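Local structure of elongation factor G (Thermus thermophilus, 2DY1) at residues 27-32 with 259-264; 277-282 with 304-309; 310-315 with 338-343; 422-427 with 450-455; 454-459 with 571-576. The protein binds GTP with a magnesium ion and, as a member of the elongation factor G family, probably acts as a GTPase in the translocation step of protein synthesis. All blocks are in the same frame, centred on the assembly; numbering follows the deposited sequence.

Contact 1 of 5, residues 27-32 with 259-264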
# COMPACT_ATOMS: atom_id res chain seq x y z
N GLU A 27 -4.12 23.52 2.57
CA GLU A 27 -5.15 24.48 2.97
C GLU A 27 -4.66 25.92 2.79
O GLU A 27 -5.38 26.77 2.29
CB GLU A 27 -5.52 24.31 4.45
CG GLU A 27 -6.65 23.36 4.78
CD GLU A 27 -7.93 23.65 4.00
OE1 GLU A 27 -8.15 22.89 3.07
OE2 GLU A 27 -8.67 24.62 4.30
N ALA A 28 -3.41 26.18 3.20
CA ALA A 28 -2.84 27.52 3.08
C ALA A 28 -2.73 27.94 1.62
O ALA A 28 -2.99 29.09 1.28
CB ALA A 28 -1.46 27.58 3.78
N LEU A 29 -2.33 27.00 0.76
CA LEU A 29 -2.22 27.30 -0.67
C LEU A 29 -3.62 27.58 -1.26
O LEU A 29 -3.79 28.52 -2.09
CB LEU A 29 -1.55 26.12 -1.39
CG LEU A 29 -0.04 26.00 -1.17
CD1 LEU A 29 0.45 24.60 -1.44
CD2 LEU A 29 0.66 27.03 -2.07
N LEU A 30 -4.63 26.81 -0.85
CA LEU A 30 -5.98 27.05 -1.37
C LEU A 30 -6.49 28.43 -0.91
O LEU A 30 -7.09 29.19 -1.69
CB LEU A 30 -6.94 25.95 -0.88
CG LEU A 30 -6.71 24.59 -1.55
CD1 LEU A 30 -7.44 23.48 -0.79
CD2 LEU A 30 -7.22 24.65 -3.00
N TYR A 31 -6.22 28.76 0.35
CA TYR A 31 -6.65 30.05 0.87
C TYR A 31 -5.89 31.21 0.23
O TYR A 31 -6.51 32.17 -0.27
CB TYR A 31 -6.46 30.10 2.40
CG TYR A 31 -6.64 31.50 2.97
CD1 TYR A 31 -5.55 32.20 3.49
CD2 TYR A 31 -7.88 32.14 2.93
CE1 TYR A 31 -5.69 33.51 3.94
CE2 TYR A 31 -8.02 33.45 3.38
CZ TYR A 31 -6.93 34.12 3.88
OH TYR A 31 -7.08 35.42 4.32
N LYS A 32 -4.56 31.11 0.18
CA LYS A 32 -3.77 32.22 -0.36
C LYS A 32 -3.98 32.51 -1.83
O LYS A 32 -3.81 33.65 -2.25
CB LYS A 32 -2.28 32.00 -0.07
CG LYS A 32 -1.88 32.18 1.39
CD LYS A 32 -2.15 33.59 1.88
CE LYS A 32 -0.86 34.34 2.12
NZ LYS A 32 -1.13 35.78 2.40
N ILE A 259 3.78 31.21 6.54
CA ILE A 259 5.08 31.73 6.12
C ILE A 259 5.54 30.99 4.86
O ILE A 259 5.56 29.76 4.83
CB ILE A 259 6.15 31.53 7.23
CG1 ILE A 259 5.85 32.47 8.41
CG2 ILE A 259 7.56 31.79 6.65
CD1 ILE A 259 6.77 32.21 9.62
N GLY A 260 5.88 31.75 3.82
CA GLY A 260 6.42 31.16 2.59
C GLY A 260 5.50 30.35 1.71
O GLY A 260 5.97 29.60 0.87
N VAL A 261 4.19 30.52 1.87
CA VAL A 261 3.25 29.74 1.07
C VAL A 261 3.26 30.08 -0.42
O VAL A 261 3.45 29.18 -1.25
CB VAL A 261 1.82 29.88 1.66
CG1 VAL A 261 0.79 29.14 0.80
CG2 VAL A 261 1.81 29.28 3.04
N LEU A 262 3.08 31.35 -0.78
CA LEU A 262 3.08 31.68 -2.20
C LEU A 262 4.49 31.52 -2.77
O LEU A 262 4.65 31.12 -3.91
CB LEU A 262 2.47 33.07 -2.45
CG LEU A 262 0.95 33.08 -2.15
CD1 LEU A 262 0.36 34.48 -2.36
CD2 LEU A 262 0.23 32.06 -3.05
N PRO A 263 5.54 31.84 -1.99
CA PRO A 263 6.89 31.64 -2.54
C PRO A 263 7.12 30.14 -2.88
O PRO A 263 7.83 29.81 -3.84
CB PRO A 263 7.80 32.10 -1.40
CG PRO A 263 7.02 33.26 -0.85
CD PRO A 263 5.59 32.73 -0.82
N LEU A 264 6.52 29.23 -2.10
CA LEU A 264 6.65 27.80 -2.37
C LEU A 264 5.96 27.48 -3.70
O LEU A 264 6.47 26.70 -4.51
CB LEU A 264 5.99 26.97 -1.25
CG LEU A 264 5.83 25.47 -1.53
CD1 LEU A 264 7.20 24.83 -1.64
CD2 LEU A 264 5.03 24.81 -0.41
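V261, in the first turn of helix 261-271, packs its two methyl groups on helix 22-32, the helix that follows the P-loop in this P-loop GTPase domain. Apolar contacts carry most of the meeting. With CG1 anti to the backbone N (chi1 176°), V261 sends both branches onto the neighbouring helix: CG1 lies 3.6 Å from CD2 of L29, and CG2 stands 3.8 Å from CB of A28. L29 slants across the valine, and its CD2 also comes within 3.6 Å of the carbonyl O of V261. One turn on from A28, the aliphatic foot of K32 joins in, CG reaching to 4.1 Å from V261 CG1.

The polar end of K32 turns elsewhere: its chain bends at chi2 and chi3, and NZ donates to the carbonyl O of G186. On the other side G260 holds the N-cap position of helix 261-271, and its O accepts the backbone N of L264. Around the pair, L29 and L262 continue onto strand 65-71 through L69 and F71. The packing thus joins helix 22-32, which carries the GTP-binding T24, to helix 261-271, which follows the GTP-binding S254, with the A28 side chain about 9 Å from the bound GTP. Beside V261, CD2 of L262 rests 3.9 Å from CB of K32.

Contact 2 of 5, residues 277-282 with 304-309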
# COMPACT_ATOMS: atom_id res chain seq x y z
N GLU A 277 7.50 18.53 -20.70
CA GLU A 277 8.89 18.18 -20.47
C GLU A 277 9.07 16.70 -20.11
O GLU A 277 10.15 16.13 -20.30
CB GLU A 277 9.49 19.07 -19.37
CG GLU A 277 9.70 20.50 -19.83
CD GLU A 277 10.16 21.44 -18.74
OE1 GLU A 277 11.08 22.24 -19.00
OE2 GLU A 277 9.59 21.41 -17.63
N ARG A 278 8.03 16.06 -19.60
CA ARG A 278 8.14 14.66 -19.25
C ARG A 278 7.70 13.70 -20.36
O ARG A 278 8.41 12.74 -20.68
CB ARG A 278 7.31 14.36 -17.98
CG ARG A 278 7.44 12.93 -17.54
CD ARG A 278 6.58 12.63 -16.32
NE ARG A 278 6.75 11.26 -15.85
CZ ARG A 278 5.98 10.70 -14.92
NH1 ARG A 278 4.99 11.41 -14.39
NH2 ARG A 278 6.21 9.46 -14.49
N PHE A 279 6.55 13.99 -20.95
CA PHE A 279 5.91 13.14 -21.98
C PHE A 279 5.97 13.66 -23.40
O PHE A 279 5.59 12.92 -24.32
CB PHE A 279 4.43 12.96 -21.65
CG PHE A 279 4.17 12.17 -20.40
CD1 PHE A 279 4.21 10.79 -20.41
CD2 PHE A 279 3.94 12.83 -19.20
CE1 PHE A 279 4.02 10.06 -19.22
CE2 PHE A 279 3.76 12.12 -18.03
CZ PHE A 279 3.81 10.75 -18.03
N GLY A 280 6.39 14.90 -23.58
CA GLY A 280 6.39 15.49 -24.90
C GLY A 280 4.95 15.80 -25.29
O GLY A 280 4.03 15.63 -24.48
N ASP A 281 4.74 16.25 -26.52
CA ASP A 281 3.38 16.55 -26.98
C ASP A 281 2.91 15.36 -27.79
O ASP A 281 3.71 14.57 -28.29
CB ASP A 281 3.36 17.81 -27.86
CG ASP A 281 3.66 19.08 -27.07
OD1 ASP A 281 2.94 19.36 -26.09
OD2 ASP A 281 4.61 19.81 -27.45
N GLY A 282 1.59 15.20 -27.89
CA GLY A 282 1.08 14.07 -28.63
C GLY A 282 -0.37 13.78 -28.31
O GLY A 282 -1.04 14.58 -27.66
N ARG A 304 -5.64 11.32 -14.43
CA ARG A 304 -4.53 12.22 -14.69
C ARG A 304 -4.37 12.23 -16.21
O ARG A 304 -4.29 11.17 -16.83
CB ARG A 304 -3.22 11.72 -14.08
CG ARG A 304 -1.96 12.37 -14.72
CD ARG A 304 -1.87 13.87 -14.45
NE ARG A 304 -0.97 14.51 -15.42
CZ ARG A 304 0.36 14.53 -15.34
NH1 ARG A 304 1.00 13.97 -14.32
NH2 ARG A 304 1.04 15.08 -16.35
N LEU A 305 -4.36 13.42 -16.80
CA LEU A 305 -4.14 13.56 -18.25
C LEU A 305 -2.65 13.85 -18.38
O LEU A 305 -2.18 14.93 -18.02
CB LEU A 305 -4.98 14.72 -18.80
CG LEU A 305 -4.89 14.98 -20.32
CD1 LEU A 305 -5.34 13.74 -21.08
CD2 LEU A 305 -5.78 16.16 -20.67
N TYR A 306 -1.91 12.87 -18.87
CA TYR A 306 -0.47 13.00 -19.01
C TYR A 306 -0.04 13.76 -20.22
O TYR A 306 0.98 14.45 -20.21
CB TYR A 306 0.20 11.61 -19.07
CG TYR A 306 0.11 10.77 -17.80
CD1 TYR A 306 0.81 11.13 -16.66
CD2 TYR A 306 -0.65 9.59 -17.78
CE1 TYR A 306 0.79 10.34 -15.51
CE2 TYR A 306 -0.68 8.78 -16.62
CZ TYR A 306 0.04 9.17 -15.49
OH TYR A 306 0.03 8.35 -14.38
N ARG A 307 -0.83 13.63 -21.28
CA ARG A 307 -0.46 14.25 -22.55
C ARG A 307 -1.73 14.51 -23.29
O ARG A 307 -2.70 13.80 -23.10
CB ARG A 307 0.39 13.26 -23.35
CG ARG A 307 1.08 13.84 -24.61
CD ARG A 307 1.96 12.76 -25.24
NE ARG A 307 1.19 11.61 -25.70
CZ ARG A 307 1.69 10.40 -25.87
NH1 ARG A 307 2.97 10.16 -25.62
NH2 ARG A 307 0.90 9.42 -26.29
N GLY A 308 -1.70 15.53 -24.13
CA GLY A 308 -2.85 15.85 -24.95
C GLY A 308 -3.78 16.88 -24.36
O GLY A 308 -3.55 17.41 -23.28
N ARG A 309 -4.84 17.17 -25.09
CA ARG A 309 -5.79 18.16 -24.67
C ARG A 309 -7.19 17.58 -24.86
O ARG A 309 -7.41 16.74 -25.75
CB ARG A 309 -5.59 19.44 -25.48
CG ARG A 309 -6.55 20.57 -25.20
CD ARG A 309 -6.03 21.89 -25.77
NE ARG A 309 -7.05 22.93 -25.69
CZ ARG A 309 -8.08 23.03 -26.51
NH1 ARG A 309 -8.23 22.15 -27.50
NH2 ARG A 309 -8.98 23.99 -26.35
O HOH W 1 2.38 16.18 -22.11
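The end of helix 275-279 and the loop after it lie against strand 298-307 where that strand carries a classic beta bulge, Y306 and R307 both facing L285. F279 lies between two aliphatic groups: CB of Y306 sits over the centre of one ring face, 3.8 Å from the centroid in a CH-pi contact, and CG of R278 covers the opposite face nearer the rim. The two aromatic rings meet obliquely, planes at 45°, F279 CZ coming 3.3 Å from CD1 of Y306. Further on, R307 lays its CG 3.5 Å from the carbonyl O of G280, then bends at chi3 to run past G282, and its NE hydrogen-bonds to the O of P283. Water 1 donates hydrogen bonds to G280 O and Y306 O, 2.9 Å each, and so bridges the two segments. R278 and R304, NH1 to NH1 4.7 Å, share D99, each in a salt bridge to one of its carboxylate oxygens (OD1 and OD2), so a single acid probably balances both guanidinium groups.

Contact 3 of 5, residues 310-315 with 338-343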
# COMPACT_ATOMS: atom_id res chain seq x y z
N LEU A 310 -8.12 17.99 -24.02
CA LEU A 310 -9.49 17.51 -24.14
C LEU A 310 -10.50 18.64 -24.05
O LEU A 310 -10.29 19.64 -23.35
CB LEU A 310 -9.83 16.49 -23.06
CG LEU A 310 -9.06 15.18 -23.07
CD1 LEU A 310 -9.36 14.41 -21.79
CD2 LEU A 310 -9.48 14.35 -24.29
N LYS A 311 -11.60 18.46 -24.78
CA LYS A 311 -12.71 19.40 -24.76
C LYS A 311 -13.96 18.61 -24.39
O LYS A 311 -14.01 17.39 -24.58
CB LYS A 311 -12.89 20.03 -26.13
CG LYS A 311 -11.81 21.05 -26.47
CD LYS A 311 -11.89 21.45 -27.94
CE LYS A 311 -13.21 22.15 -28.27
NZ LYS A 311 -13.44 22.26 -29.74
N PRO A 312 -14.99 19.29 -23.87
CA PRO A 312 -16.23 18.59 -23.51
C PRO A 312 -16.80 17.89 -24.76
O PRO A 312 -16.80 18.47 -25.85
CB PRO A 312 -17.13 19.73 -23.02
CG PRO A 312 -16.15 20.72 -22.45
CD PRO A 312 -15.05 20.72 -23.50
N GLY A 313 -17.24 16.65 -24.59
CA GLY A 313 -17.77 15.90 -25.71
C GLY A 313 -16.76 14.95 -26.33
O GLY A 313 -17.13 14.09 -27.15
N ASP A 314 -15.49 15.08 -25.96
CA ASP A 314 -14.46 14.18 -26.48
C ASP A 314 -14.57 12.80 -25.86
O ASP A 314 -15.25 12.62 -24.84
CB ASP A 314 -13.06 14.75 -26.19
CG ASP A 314 -12.74 15.94 -27.05
OD1 ASP A 314 -11.66 16.53 -26.87
OD2 ASP A 314 -13.58 16.30 -27.92
N SER A 315 -13.91 11.84 -26.48
CA SER A 315 -13.89 10.45 -26.02
C SER A 315 -12.47 9.93 -25.96
O SER A 315 -11.59 10.40 -26.69
CB SER A 315 -14.69 9.55 -26.97
OG SER A 315 -16.08 9.76 -26.86
N GLU A 338 -16.80 22.30 -12.95
CA GLU A 338 -16.81 22.14 -14.40
C GLU A 338 -15.86 23.10 -15.10
O GLU A 338 -15.73 24.28 -14.73
CB GLU A 338 -18.24 22.29 -14.94
CG GLU A 338 -18.32 21.95 -16.42
CD GLU A 338 -19.73 21.64 -16.92
OE1 GLU A 338 -20.71 21.90 -16.19
OE2 GLU A 338 -19.84 21.13 -18.05
N VAL A 339 -15.17 22.59 -16.11
CA VAL A 339 -14.24 23.39 -16.88
C VAL A 339 -14.57 23.18 -18.35
O VAL A 339 -15.24 22.23 -18.70
CB VAL A 339 -12.76 23.01 -16.61
CG1 VAL A 339 -12.44 23.32 -15.14
CG2 VAL A 339 -12.49 21.55 -16.95
N GLU A 340 -14.09 24.08 -19.19
CA GLU A 340 -14.38 24.00 -20.61
C GLU A 340 -13.26 23.39 -21.45
O GLU A 340 -13.42 23.24 -22.67
CB GLU A 340 -14.75 25.38 -21.15
CG GLU A 340 -15.94 26.01 -20.43
CD GLU A 340 -17.11 25.05 -20.28
OE1 GLU A 340 -17.58 24.50 -21.30
OE2 GLU A 340 -17.57 24.84 -19.13
N GLU A 341 -12.13 23.06 -20.83
CA GLU A 341 -11.04 22.42 -21.53
C GLU A 341 -10.11 21.84 -20.48
O GLU A 341 -10.14 22.27 -19.33
CB GLU A 341 -10.25 23.41 -22.39
CG GLU A 341 -9.48 24.45 -21.60
CD GLU A 341 -8.72 25.42 -22.49
OE1 GLU A 341 -8.48 25.08 -23.68
OE2 GLU A 341 -8.37 26.52 -22.01
N ALA A 342 -9.30 20.88 -20.89
CA ALA A 342 -8.32 20.27 -20.00
C ALA A 342 -7.05 20.06 -20.82
O ALA A 342 -7.11 19.63 -21.97
CB ALA A 342 -8.83 18.96 -19.48
N GLU A 343 -5.91 20.36 -20.23
CA GLU A 343 -4.63 20.21 -20.95
C GLU A 343 -3.79 19.22 -20.17
O GLU A 343 -4.11 18.90 -19.03
CB GLU A 343 -3.89 21.55 -20.99
CG GLU A 343 -4.69 22.73 -21.49
CD GLU A 343 -3.96 24.04 -21.26
OE1 GLU A 343 -2.87 24.22 -21.84
OE2 GLU A 343 -4.48 24.88 -20.49
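P312 sets its ring against the backbone of E340 where the chain leaves the bridge between L310 and A342. Its CB takes little part; CG lies 3.7 Å from the carbonyl O of E340, and CD, the ring atom bonded to N, comes closest, 3.1 Å from the same oxygen. CG also has the E340 carboxylate nearby, OE1 at 4.2 Å. With an alanine here, CG and CD are gone, and a gap would probably open beside the E340 carbonyl while the backbone, no longer held by the ring, is likely to turn more freely at this corner of the turn.

Before the proline, L310 and A342 form an antiparallel hydrogen-bonded pair. L310 N gives to A342 O at 2.8 Å, nearly straight at 169°, and A342 N returns a bond of 2.9 Å to L310 O. That oxygen is also approached by CA of E341 at 3.4 Å in a CA-H...O contact. K311 opens a type II beta turn closed by D314 N to K311 O, while D314 OD1 takes the K311 N from above its carboxylate plane.

In one antiparallel sheet of domain 2, the short strand 309-310 lies at one edge beside strand 335-343, the turn leads over to strand 314-316 at the other edge, and strand 323-332, between 335-343 and 314-316, receives the side chains of P312 and V339 on L328.

Contact 4 of 5, residues 422-427 with 450-455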
# COMPACT_ATOMS: atom_id res chain seq x y z
N GLU A 422 -13.79 -19.19 6.13
CA GLU A 422 -14.03 -17.80 6.47
C GLU A 422 -13.85 -16.82 5.31
O GLU A 422 -13.14 -17.12 4.34
CB GLU A 422 -13.10 -17.37 7.61
CG GLU A 422 -13.29 -18.17 8.90
CD GLU A 422 -12.53 -17.57 10.07
OE1 GLU A 422 -11.32 -17.38 9.95
OE2 GLU A 422 -13.16 -17.30 11.11
N LEU A 423 -14.51 -15.67 5.41
CA LEU A 423 -14.39 -14.60 4.43
C LEU A 423 -13.33 -13.68 5.04
O LEU A 423 -13.56 -13.07 6.08
CB LEU A 423 -15.71 -13.86 4.26
CG LEU A 423 -15.64 -12.64 3.33
CD1 LEU A 423 -15.25 -13.10 1.92
CD2 LEU A 423 -16.97 -11.93 3.31
N LEU A 424 -12.17 -13.58 4.40
CA LEU A 424 -11.10 -12.77 4.95
C LEU A 424 -10.92 -11.47 4.23
O LEU A 424 -11.07 -11.40 3.01
CB LEU A 424 -9.77 -13.52 4.91
CG LEU A 424 -9.69 -14.89 5.60
CD1 LEU A 424 -8.27 -15.41 5.46
CD2 LEU A 424 -10.09 -14.76 7.09
N LEU A 425 -10.60 -10.43 5.00
CA LEU A 425 -10.29 -9.12 4.45
C LEU A 425 -8.83 -8.89 4.83
O LEU A 425 -8.45 -9.01 5.99
CB LEU A 425 -11.15 -8.02 5.06
CG LEU A 425 -10.89 -6.62 4.46
CD1 LEU A 425 -11.28 -6.58 2.99
CD2 LEU A 425 -11.70 -5.59 5.24
N TRP A 426 -7.99 -8.60 3.84
CA TRP A 426 -6.58 -8.34 4.08
C TRP A 426 -6.29 -6.88 3.88
O TRP A 426 -6.68 -6.30 2.86
CB TRP A 426 -5.72 -9.11 3.10
CG TRP A 426 -5.75 -10.57 3.25
CD1 TRP A 426 -6.67 -11.44 2.72
CD2 TRP A 426 -4.76 -11.36 3.88
NE1 TRP A 426 -6.29 -12.73 2.99
CE2 TRP A 426 -5.12 -12.71 3.70
CE3 TRP A 426 -3.59 -11.06 4.59
CZ2 TRP A 426 -4.35 -13.77 4.20
CZ3 TRP A 426 -2.82 -12.10 5.08
CH2 TRP A 426 -3.20 -13.45 4.88
N GLY A 427 -5.58 -6.27 4.83
CA GLY A 427 -5.25 -4.86 4.74
C GLY A 427 -3.79 -4.60 5.05
O GLY A 427 -3.02 -5.54 5.28
N SER A 450 -12.82 -10.55 13.30
CA SER A 450 -12.34 -11.50 14.31
C SER A 450 -10.97 -12.01 13.86
O SER A 450 -10.56 -11.82 12.71
CB SER A 450 -13.31 -12.67 14.47
OG SER A 450 -13.36 -13.47 13.31
N VAL A 451 -10.23 -12.63 14.78
CA VAL A 451 -8.94 -13.18 14.42
C VAL A 451 -9.25 -14.41 13.57
O VAL A 451 -10.08 -15.24 13.96
CB VAL A 451 -8.16 -13.63 15.67
CG1 VAL A 451 -6.84 -14.27 15.26
CG2 VAL A 451 -7.90 -12.43 16.60
N PRO A 452 -8.60 -14.54 12.41
CA PRO A 452 -8.87 -15.71 11.55
C PRO A 452 -8.57 -17.03 12.25
O PRO A 452 -7.66 -17.12 13.08
CB PRO A 452 -7.92 -15.51 10.37
CG PRO A 452 -7.76 -13.99 10.29
CD PRO A 452 -7.65 -13.62 11.76
N LYS A 453 -9.34 -18.05 11.89
CA LYS A 453 -9.13 -19.39 12.42
C LYS A 453 -7.83 -19.93 11.81
O LYS A 453 -7.51 -19.64 10.66
CB LYS A 453 -10.29 -20.29 12.01
CG LYS A 453 -11.59 -19.93 12.69
CD LYS A 453 -12.70 -20.81 12.18
CE LYS A 453 -14.01 -20.49 12.87
NZ LYS A 453 -15.10 -21.36 12.34
N VAL A 454 -7.09 -20.71 12.59
CA VAL A 454 -5.83 -21.28 12.11
C VAL A 454 -6.11 -22.52 11.28
O VAL A 454 -6.92 -23.36 11.66
CB VAL A 454 -4.91 -21.66 13.29
CG1 VAL A 454 -3.67 -22.39 12.79
CG2 VAL A 454 -4.49 -20.40 14.04
N PRO A 455 -5.45 -22.63 10.12
CA PRO A 455 -5.67 -23.81 9.27
C PRO A 455 -4.85 -25.02 9.73
O PRO A 455 -3.84 -25.38 9.12
CB PRO A 455 -5.26 -23.30 7.89
CG PRO A 455 -4.15 -22.35 8.22
CD PRO A 455 -4.69 -21.60 9.41
O HOH W 2 -9.52 -18.51 8.29
O HOH W 3 -12.49 -16.07 13.39
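E422 places CG anti to its carbonyl carbon (chi1 -60°) and then runs extended at chi2, which carries its carboxylate across to the backbone of P452 and K453. OE1 accepts the N-H of K453 at 2.9 Å in a bond straight to 172°, the donor standing 35° out of the carboxylate plane. The same oxygen has the CA of P452 3.4 Å away. K453 is fully stretched and slants past the acid: OE2 lies 3.4 Å from its CG and follows the chain on to CE, while NZ stays 4.7 Å from OE2, too far for a salt bridge.

E422 sits just ahead of strand 423-427 in the four-stranded antiparallel sheet of domain III, and 450-455 is the linker that leaves this sheet at the end of strand 447-450 and heads for domain IV, so the carboxylate ties the start of one strand to the exit of another. Two waters add to the grip. Water 3 donates to OE2 and to V451 O and accepts from S450 OG, joining acid, hydroxyl and carbonyl; S450 OG is also bonded to H388. Water 2 donates to OE1 at 2.7 Å and, weakly, to the O of K453.

Two residues on from the acid, L424 crosses P452 at a slant, its CD2 4.0 Å from both CB and CG of the ring.

Contact 5 of 5, residues 454-459 with 571-576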
# COMPACT_ATOMS: atom_id res chain seq x y z
N VAL A 454 -7.09 -20.71 12.59
CA VAL A 454 -5.83 -21.28 12.11
C VAL A 454 -6.11 -22.52 11.28
O VAL A 454 -6.92 -23.36 11.66
CB VAL A 454 -4.91 -21.66 13.29
CG1 VAL A 454 -3.67 -22.39 12.79
CG2 VAL A 454 -4.49 -20.40 14.04
N PRO A 455 -5.45 -22.63 10.12
CA PRO A 455 -5.67 -23.81 9.27
C PRO A 455 -4.85 -25.02 9.73
O PRO A 455 -3.84 -25.38 9.12
CB PRO A 455 -5.26 -23.30 7.89
CG PRO A 455 -4.15 -22.35 8.22
CD PRO A 455 -4.69 -21.60 9.41
N TYR A 456 -5.29 -25.63 10.82
CA TYR A 456 -4.63 -26.82 11.35
C TYR A 456 -4.77 -27.94 10.33
O TYR A 456 -5.65 -27.92 9.47
CB TYR A 456 -5.27 -27.26 12.66
CG TYR A 456 -5.03 -26.32 13.81
CD1 TYR A 456 -3.77 -26.22 14.40
CD2 TYR A 456 -6.05 -25.49 14.27
CE1 TYR A 456 -3.53 -25.32 15.45
CE2 TYR A 456 -5.82 -24.59 15.31
CZ TYR A 456 -4.57 -24.50 15.89
OH TYR A 456 -4.35 -23.59 16.89
N ARG A 457 -3.88 -28.92 10.41
CA ARG A 457 -3.94 -30.05 9.51
C ARG A 457 -3.62 -31.29 10.31
O ARG A 457 -3.44 -31.21 11.53
CB ARG A 457 -2.97 -29.86 8.35
CG ARG A 457 -3.42 -28.70 7.46
CD ARG A 457 -2.76 -28.68 6.12
NE ARG A 457 -3.25 -27.54 5.35
CZ ARG A 457 -2.58 -27.00 4.34
NH1 ARG A 457 -1.42 -27.52 3.99
NH2 ARG A 457 -3.04 -25.92 3.73
N GLU A 458 -3.59 -32.43 9.63
CA GLU A 458 -3.30 -33.68 10.31
C GLU A 458 -2.38 -34.53 9.46
O GLU A 458 -2.24 -34.29 8.27
CB GLU A 458 -4.60 -34.46 10.55
CG GLU A 458 -5.60 -33.76 11.45
CD GLU A 458 -6.90 -34.52 11.57
OE1 GLU A 458 -6.89 -35.76 11.44
OE2 GLU A 458 -7.95 -33.87 11.82
N THR A 459 -1.75 -35.52 10.09
CA THR A 459 -0.89 -36.45 9.37
C THR A 459 -0.83 -37.74 10.16
O THR A 459 -1.52 -37.89 11.18
CB THR A 459 0.52 -35.87 9.12
OG1 THR A 459 1.19 -36.69 8.14
CG2 THR A 459 1.34 -35.85 10.41
N LEU A 571 -1.91 -34.01 15.24
CA LEU A 571 -2.27 -32.65 14.84
C LEU A 571 -1.07 -31.82 14.43
O LEU A 571 -0.02 -31.86 15.08
CB LEU A 571 -3.00 -31.95 15.99
CG LEU A 571 -3.70 -30.63 15.65
CD1 LEU A 571 -4.91 -30.90 14.77
CD2 LEU A 571 -4.13 -29.95 16.94
N LEU A 572 -1.23 -31.05 13.35
CA LEU A 572 -0.16 -30.19 12.85
C LEU A 572 -0.66 -28.75 12.85
O LEU A 572 -1.85 -28.50 12.72
CB LEU A 572 0.22 -30.57 11.42
CG LEU A 572 0.70 -32.00 11.14
CD1 LEU A 572 0.94 -32.15 9.65
CD2 LEU A 572 1.99 -32.28 11.92
N GLU A 573 0.26 -27.80 13.00
CA GLU A 573 -0.10 -26.39 12.98
C GLU A 573 0.88 -25.65 12.11
O GLU A 573 2.02 -26.07 11.95
CB GLU A 573 -0.11 -25.79 14.40
CG GLU A 573 1.27 -25.64 15.02
CD GLU A 573 1.19 -25.04 16.42
OE1 GLU A 573 0.45 -24.05 16.59
OE2 GLU A 573 1.87 -25.56 17.33
N PRO A 574 0.45 -24.52 11.51
CA PRO A 574 1.42 -23.82 10.67
C PRO A 574 2.43 -23.02 11.48
O PRO A 574 2.08 -22.38 12.47
CB PRO A 574 0.54 -22.96 9.77
CG PRO A 574 -0.68 -22.74 10.58
CD PRO A 574 -0.92 -24.03 11.28
N ILE A 575 3.69 -23.10 11.05
CA ILE A 575 4.80 -22.39 11.68
C ILE A 575 5.26 -21.31 10.71
O ILE A 575 5.39 -21.56 9.52
CB ILE A 575 5.99 -23.35 11.95
CG1 ILE A 575 5.56 -24.47 12.90
CG2 ILE A 575 7.18 -22.56 12.53
CD1 ILE A 575 4.92 -23.99 14.19
N TYR A 576 5.48 -20.10 11.22
CA TYR A 576 5.91 -18.99 10.38
C TYR A 576 7.29 -18.47 10.75
O TYR A 576 7.74 -18.64 11.89
CB TYR A 576 4.90 -17.83 10.47
CG TYR A 576 3.67 -18.00 9.60
CD1 TYR A 576 2.85 -19.12 9.71
CD2 TYR A 576 3.36 -17.05 8.61
CE1 TYR A 576 1.76 -19.31 8.85
CE2 TYR A 576 2.28 -17.22 7.76
CZ TYR A 576 1.48 -18.35 7.88
OH TYR A 576 0.44 -18.55 7.00
O HOH W 4 -1.77 -23.79 18.17
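Y456 lies alongside E573 where strand 457-460 begins its pairing with strand 569-583. The close-packed part is here: V454 CG1 sits over the centre of the tyrosine ring and also meets CD of P574 at 3.5 Å, while the ring edge receives L572 O, 3.4 Å from CD1, and CE1 lies 3.6 Å from CB of E573. Trading the tyrosine for an alanine would probably open a gap between V454 and E573 and leave the water on E573 OE1 without its tyrosine hydroxyl. R457 and L572 form the hydrogen-bonded pair, L572 N to R457 O at 2.9 Å and R457 N to L572 O at 3.1 Å. T459 CB and CG2 rest 3.8 Å from L572 CD1. A polar edge follows: water 4 links Y456 OH with E573 OE1, and E573 OE2 has a salt bridge to R598. The loose side belongs to the partly exposed R457, whose chain leads away from L572 to a salt bridge with E419. Antiparallel pairing of this kind joins the start of domain IV to the C-terminal domain's sheet.

The five contacts follow one another along the chain. Contact 1 lies nearest the nucleotide, the side chain of A28 about 9 Å from GTP and that of L29 about 12 Å from the magnesium ion; the other four lie away from the GTP and magnesium sites. Helix 261-271 of contact 1 is followed in the chain by helix 275-279 of contact 2, and the centres of contacts 1 and 2 lie 27 Å apart. Contacts 2 and 3 touch: R309 NH2 makes a salt bridge of 2.9 Å with E341 OE1, and L305 packs on the backbone of 342-343. Contacts 4 and 5 share V454 and P455, with centres 15 Å apart, and lie across the chain's centre from contact 2, about 44 and 54 Å between centres.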